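Local coordinates for protein Phthiocerol/phthiodiolone dimycocerosyl transferase (Mycobacterium tuberculosis, PDB 1Q9J) that probably catalyses the transfer of mycocerosic acids from mycocerosic acid synthase onto phthiocerol, phthiodiolone and phenolphthiocerol, the last step in making the dimycocerosate esters, at residues Phe23-Ile28 with Gln367-Ile372; Thr27-Gly32 with Gly115-Leu120. All coordinates share one frame; numbering follows the deposited sequence.

Overall arrangement
The two contacts lie on opposite edges of one strand, 23-31, and their centres are about 16 Å apart. Contact 1 sits at its start, where strand 360-368 pairs with it. Contact 2 lies further along, beside strand 117-123. Thr27 and Ile28 belong to both. Strand 23-31 lies between the other two and is antiparallel to both, in a mixed sheet of five strands. Along the chain, 23-31 comes first, then 117-123, and 360-368 joins much later. A strand from the C-terminal half thus completes the sheet of the N-terminal half, as in other members of the chloramphenicol acetyltransferase-like superfamily, and ties the two related domains together. Contact 1 is close to the probable catalytic His124; contact 2 is away from the annotated sites.

Contact 1. Residues Phe23-Ile28 with Gln367-Ile372; sequences FTSMTI and QFYCSI
With chi1 at 63°, Ser25 holds OG between its backbone N and carbonyl carbon, on the side of Gln367. Tyr369 has CG anti to its carbonyl carbon (chi1 -78°), which swings the CE1 edge of the ring to that hydroxyl. The two segments form an antiparallel pairing of strand 23-31 with the end of strand 360-368. This is the crossover strand of the chloramphenicol acetyltransferase-like fold, which passes from the C-terminal half into the N-terminal sheet.

Ser25 and Gln367 are a hydrogen-bonded pair. Ser25 N donates to Gln367 O at 2.8 Å, nearly along the C=O axis. Ser25 OG donates to the same oxygen, Gln367 O, also at 2.8 Å, but from above the carbonyl plane. In return, Gln367 N reaches Ser25 O at 3.2 Å. Beyond the strand end, Tyr369 N still binds Phe23 O at 2.9 Å.

On the other face, Thr24 and Phe368 lie side by side and point the same way. Thr24 OG1 is at the edge of the Phe368 ring, 4.0 Å from CD2. The Thr24 side chain also touches His124, the probable proton acceptor, so this face borders the active site. Phe331 meets the Phe368 ring edge-to-face. On the Ser25 face, the hydroxyl lies in the plane of the Tyr369 ring, with Ser25 OG 3.3 Å from Tyr369 CE1.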
loop_
_atom_site.group_PDB
_atom_site.type_symbol
_atom_site.label_atom_id
_atom_site.label_comp_id
_atom_site.label_asym_id
_atom_site.label_seq_id
_atom_site.Cartn_x
_atom_site.Cartn_y
_atom_site.Cartn_z
ATOM N N PHE A 23 3.754 9.795 2.392
ATOM C CA PHE A 23 4.578 8.953 3.242
ATOM C C PHE A 23 3.672 7.801 3.673
ATOM O O PHE A 23 2.458 7.975 3.861
ATOM C CB PHE A 23 5.020 9.660 4.523
ATOM C CG PHE A 23 6.237 10.530 4.379
ATOM C CD1 PHE A 23 6.167 11.759 3.717
ATOM C CD2 PHE A 23 7.435 10.169 4.992
ATOM C CE1 PHE A 23 7.261 12.611 3.682
ATOM C CE2 PHE A 23 8.536 11.027 4.953
ATOM C CZ PHE A 23 8.449 12.252 4.300
ATOM N N THR A 24 4.270 6.637 3.880
ATOM C CA THR A 24 3.528 5.469 4.295
ATOM C C THR A 24 4.091 5.060 5.635
ATOM O O THR A 24 5.297 5.123 5.848
ATOM C CB THR A 24 3.729 4.318 3.291
ATOM O OG1 THR A 24 3.383 4.763 1.970
ATOM C CG2 THR A 24 2.855 3.120 3.673
ATOM N N SER A 25 3.221 4.673 6.555
ATOM C CA SER A 25 3.680 4.229 7.860
ATOM C C SER A 25 3.189 2.808 8.100
ATOM O O SER A 25 2.167 2.370 7.562
ATOM C CB SER A 25 3.168 5.165 8.968
ATOM O OG SER A 25 1.742 5.164 9.047
ATOM N N MET A 26 3.944 2.108 8.926
ATOM C CA MET A 26 3.645 0.745 9.276
ATOM C C MET A 26 3.956 0.619 10.757
ATOM O O MET A 26 5.106 0.762 11.185
ATOM C CB MET A 26 4.519 -0.214 8.475
ATOM C CG MET A 26 3.995 -1.635 8.441
ATOM S SD MET A 26 2.367 -1.646 7.640
ATOM C CE MET A 26 1.344 -1.940 9.006
ATOM N N THR A 27 2.918 0.352 11.536
ATOM C CA THR A 27 3.057 0.244 12.971
ATOM C C THR A 27 2.766 -1.147 13.498
ATOM O O THR A 27 1.714 -1.729 13.248
ATOM C CB THR A 27 2.139 1.254 13.650
ATOM O OG1 THR A 27 2.351 2.543 13.056
ATOM C CG2 THR A 27 2.446 1.327 15.146
ATOM N N ILE A 28 3.734 -1.671 14.227
ATOM C CA ILE A 28 3.618 -2.980 14.822
ATOM C C ILE A 28 3.488 -2.812 16.335
ATOM O O ILE A 28 4.409 -2.316 16.997
ATOM C CB ILE A 28 4.873 -3.836 14.548
ATOM C CG1 ILE A 28 5.095 -4.001 13.057
ATOM C CG2 ILE A 28 4.735 -5.181 15.210
ATOM C CD1 ILE A 28 5.944 -2.904 12.424
ATOM N N GLN A 367 -0.981 3.150 7.714
ATOM C CA GLN A 367 -1.627 4.431 7.513
ATOM C C GLN A 367 -0.763 5.315 6.641
ATOM O O GLN A 367 0.449 5.138 6.571
ATOM C CB GLN A 367 -1.868 5.110 8.860
ATOM C CG GLN A 367 -2.547 6.464 8.772
ATOM C CD GLN A 367 -2.847 7.054 10.144
ATOM O OE1 GLN A 367 -3.576 8.041 10.259
ATOM N NE2 GLN A 367 -2.279 6.451 11.192
ATOM N N PHE A 368 -1.402 6.262 5.973
ATOM C CA PHE A 368 -0.698 7.188 5.110
ATOM C C PHE A 368 -0.569 8.542 5.798
ATOM O O PHE A 368 -1.275 8.829 6.769
ATOM C CB PHE A 368 -1.456 7.368 3.797
ATOM C CG PHE A 368 -1.622 6.098 3.009
ATOM C CD1 PHE A 368 -2.882 5.691 2.586
ATOM C CD2 PHE A 368 -0.519 5.311 2.681
ATOM C CE1 PHE A 368 -3.043 4.525 1.853
ATOM C CE2 PHE A 368 -0.676 4.140 1.945
ATOM C CZ PHE A 368 -1.940 3.748 1.532
ATOM N N TYR A 369 0.338 9.371 5.291
ATOM C CA TYR A 369 0.533 10.713 5.828
ATOM C C TYR A 369 0.734 11.712 4.713
ATOM O O TYR A 369 1.615 12.549 4.806
ATOM C CB TYR A 369 1.746 10.779 6.748
ATOM C CG TYR A 369 1.498 10.230 8.128
ATOM C CD1 TYR A 369 1.378 8.856 8.343
ATOM C CD2 TYR A 369 1.404 11.084 9.232
ATOM C CE1 TYR A 369 1.174 8.346 9.626
ATOM C CE2 TYR A 369 1.201 10.584 10.516
ATOM C CZ TYR A 369 1.088 9.216 10.703
ATOM O OH TYR A 369 0.904 8.701 11.960
ATOM N N CYS A 370 -0.057 11.625 3.651
ATOM C CA CYS A 370 0.094 12.590 2.580
ATOM C C CYS A 370 -0.257 13.989 3.104
ATOM O O CYS A 370 -0.843 14.133 4.183
ATOM C CB CYS A 370 -0.791 12.207 1.400
ATOM S SG CYS A 370 -2.457 11.736 1.846
ATOM N N SER A 371 0.114 15.021 2.352
ATOM C CA SER A 371 -0.172 16.383 2.785
ATOM C C SER A 371 -1.672 16.675 2.717
ATOM O O SER A 371 -2.364 16.185 1.829
ATOM C CB SER A 371 0.620 17.397 1.939
ATOM O OG SER A 371 0.226 17.373 0.579
ATOM N N ILE A 372 -2.166 17.462 3.674
ATOM C CA ILE A 372 -3.581 17.843 3.757
ATOM C C ILE A 372 -4.167 18.103 2.371
ATOM O O ILE A 372 -3.442 18.443 1.436
ATOM C CB ILE A 372 -3.762 19.133 4.645
ATOM C CG1 ILE A 372 -3.748 18.764 6.133
ATOM C CG2 ILE A 372 -5.059 19.860 4.297
ATOM C CD1 ILE A 372 -4.991 18.014 6.615
#

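Contact 2. Residues Thr27-Gly32 with Gly115-Leu120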
loop_
_atom_site.group_PDB
_atom_site.type_symbol
_atom_site.label_atom_id
_atom_site.label_comp_id
_atom_site.label_asym_id
_atom_site.label_seq_id
_atom_site.Cartn_x
_atom_site.Cartn_y
_atom_site.Cartn_z
ATOM N N THR A 27 2.918 0.352 11.536
ATOM C CA THR A 27 3.057 0.244 12.971
ATOM C C THR A 27 2.766 -1.147 13.498
ATOM O O THR A 27 1.714 -1.729 13.248
ATOM C CB THR A 27 2.139 1.254 13.650
ATOM O OG1 THR A 27 2.351 2.543 13.056
ATOM C CG2 THR A 27 2.446 1.327 15.146
ATOM N N ILE A 28 3.734 -1.671 14.227
ATOM C CA ILE A 28 3.618 -2.980 14.822
ATOM C C ILE A 28 3.488 -2.812 16.335
ATOM O O ILE A 28 4.409 -2.316 16.997
ATOM C CB ILE A 28 4.873 -3.836 14.548
ATOM C CG1 ILE A 28 5.095 -4.001 13.057
ATOM C CG2 ILE A 28 4.735 -5.181 15.210
ATOM C CD1 ILE A 28 5.944 -2.904 12.424
ATOM N N GLN A 29 2.347 -3.223 16.876
ATOM C CA GLN A 29 2.121 -3.142 18.311
ATOM C C GLN A 29 2.856 -4.329 18.932
ATOM O O GLN A 29 2.588 -5.467 18.576
ATOM C CB GLN A 29 0.623 -3.241 18.599
ATOM C CG GLN A 29 0.300 -3.199 20.070
ATOM C CD GLN A 29 1.033 -2.080 20.785
ATOM O OE1 GLN A 29 0.914 -0.910 20.410
ATOM N NE2 GLN A 29 1.801 -2.432 21.819
ATOM N N LEU A 30 3.782 -4.080 19.850
ATOM C CA LEU A 30 4.511 -5.193 20.447
ATOM C C LEU A 30 4.202 -5.456 21.920
ATOM O O LEU A 30 3.525 -4.669 22.592
ATOM C CB LEU A 30 6.015 -4.982 20.281
ATOM C CG LEU A 30 6.477 -4.763 18.839
ATOM C CD1 LEU A 30 7.966 -4.450 18.805
ATOM C CD2 LEU A 30 6.171 -6.005 18.025
ATOM N N ARG A 31 4.705 -6.592 22.398
ATOM C CA ARG A 31 4.551 -7.025 23.779
ATOM C C ARG A 31 5.793 -7.801 24.174
ATOM O O ARG A 31 6.053 -8.887 23.658
ATOM C CB ARG A 31 3.318 -7.911 23.963
ATOM C CG ARG A 31 3.279 -8.568 25.346
ATOM C CD ARG A 31 1.873 -8.969 25.744
ATOM N NE ARG A 31 1.421 -10.177 25.072
ATOM C CZ ARG A 31 0.170 -10.380 24.673
ATOM N NH1 ARG A 31 -0.750 -9.444 24.877
ATOM N NH2 ARG A 31 -0.166 -11.523 24.080
ATOM N N GLY A 32 6.565 -7.236 25.095
ATOM C CA GLY A 32 7.790 -7.883 25.528
ATOM C C GLY A 32 8.912 -6.873 25.660
ATOM O O GLY A 32 8.675 -5.663 25.700
ATOM N N GLY A 115 4.769 -4.257 25.918
ATOM C CA GLY A 115 5.520 -4.030 24.700
ATOM C C GLY A 115 5.374 -2.603 24.218
ATOM O O GLY A 115 4.516 -1.861 24.700
ATOM N N ALA A 116 6.215 -2.234 23.255
ATOM C CA ALA A 116 6.235 -0.895 22.672
ATOM C C ALA A 116 5.552 -0.863 21.307
ATOM O O ALA A 116 4.933 -1.840 20.897
ATOM C CB ALA A 116 7.678 -0.429 22.538
ATOM N N GLU A 117 5.657 0.271 20.618
ATOM C CA GLU A 117 5.089 0.420 19.280
ATOM C C GLU A 117 6.202 0.754 18.296
ATOM O O GLU A 117 6.873 1.777 18.432
ATOM C CB GLU A 117 4.064 1.549 19.220
ATOM C CG GLU A 117 2.905 1.411 20.165
ATOM C CD GLU A 117 1.892 2.535 20.001
ATOM O OE1 GLU A 117 1.017 2.685 20.885
ATOM O OE2 GLU A 117 1.972 3.262 18.982
ATOM N N LEU A 118 6.397 -0.114 17.310
ATOM C CA LEU A 118 7.415 0.107 16.295
ATOM C C LEU A 118 6.680 0.713 15.112
ATOM O O LEU A 118 5.638 0.204 14.696
ATOM C CB LEU A 118 8.059 -1.217 15.892
ATOM C CG LEU A 118 9.311 -1.117 15.025
ATOM C CD1 LEU A 118 10.371 -0.312 15.747
ATOM C CD2 LEU A 118 9.819 -2.509 14.711
ATOM N N THR A 119 7.203 1.812 14.584
ATOM C CA THR A 119 6.563 2.464 13.450
ATOM C C THR A 119 7.597 2.937 12.457
ATOM O O THR A 119 8.497 3.699 12.808
ATOM C CB THR A 119 5.738 3.672 13.888
ATOM O OG1 THR A 119 4.867 3.283 14.950
ATOM C CG2 THR A 119 4.906 4.203 12.725
ATOM N N LEU A 120 7.455 2.480 11.216
ATOM C CA LEU A 120 8.366 2.861 10.154
ATOM C C LEU A 120 7.664 3.807 9.199
ATOM O O LEU A 120 6.539 3.555 8.774
ATOM C CB LEU A 120 8.840 1.639 9.380
ATOM C CG LEU A 120 9.996 1.945 8.424
ATOM C CD1 LEU A 120 11.312 1.738 9.161
ATOM C CD2 LEU A 120 9.926 1.019 7.213
#
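The amide of Gln29 and the carboxylate of Glu117 cross with their planes 84° apart. They sit on an antiparallel pair of strands, 23-31 and 117-123, in the middle of the N-terminal mixed sheet. The amide meets the aliphatic part of Glu117: Gln29 OE1 lies 3.1 Å from Glu117 CG. At its other end, Gln29 NE2 donates to Leu30 O of its own strand at 2.9 Å. That bond lies in the carbonyl plane and uses a lone pair of the oxygen, while the oxygen sits somewhat out of the amide plane. The side chain leaves CB anti to the backbone N and then bends at chi2 (47°), which turns the amide along the strand towards the carbonyl of Leu30.

Over residues 27-31 and 117-120 the strand directions are 168° apart. Ile28 and Leu118 form the hydrogen-bonded pair: Ile28 N donates to Leu118 O at 2.7 Å, and Leu118 N to Ile28 O at 3.0 Å. Leu30 N continues the pattern to Ala116 O at 2.7 Å, just before strand 117-123 begins.

The two faces differ in character. Ile28 and Leu118 both pack on Phe140 of helix 129-148, and their CB atoms are 4.3 Å apart. These two side chains form an apolar layer between sheet and helix. Leu30 packs with its CD1 beside Leu118 CB and also on Ile361. Thr27, Gln29, Glu117 and Thr119 make up the polar face. There Glu117 OE1 makes a long, weak ion pair with Arg112. Further along, Arg31 turns away and forms a salt bridge with Glu362 of strand 360-368. At the far end of the polar face the two threonines cross, and Thr27 OG1 and Thr119 OG1 share a hydrogen bond of 3.2 Å.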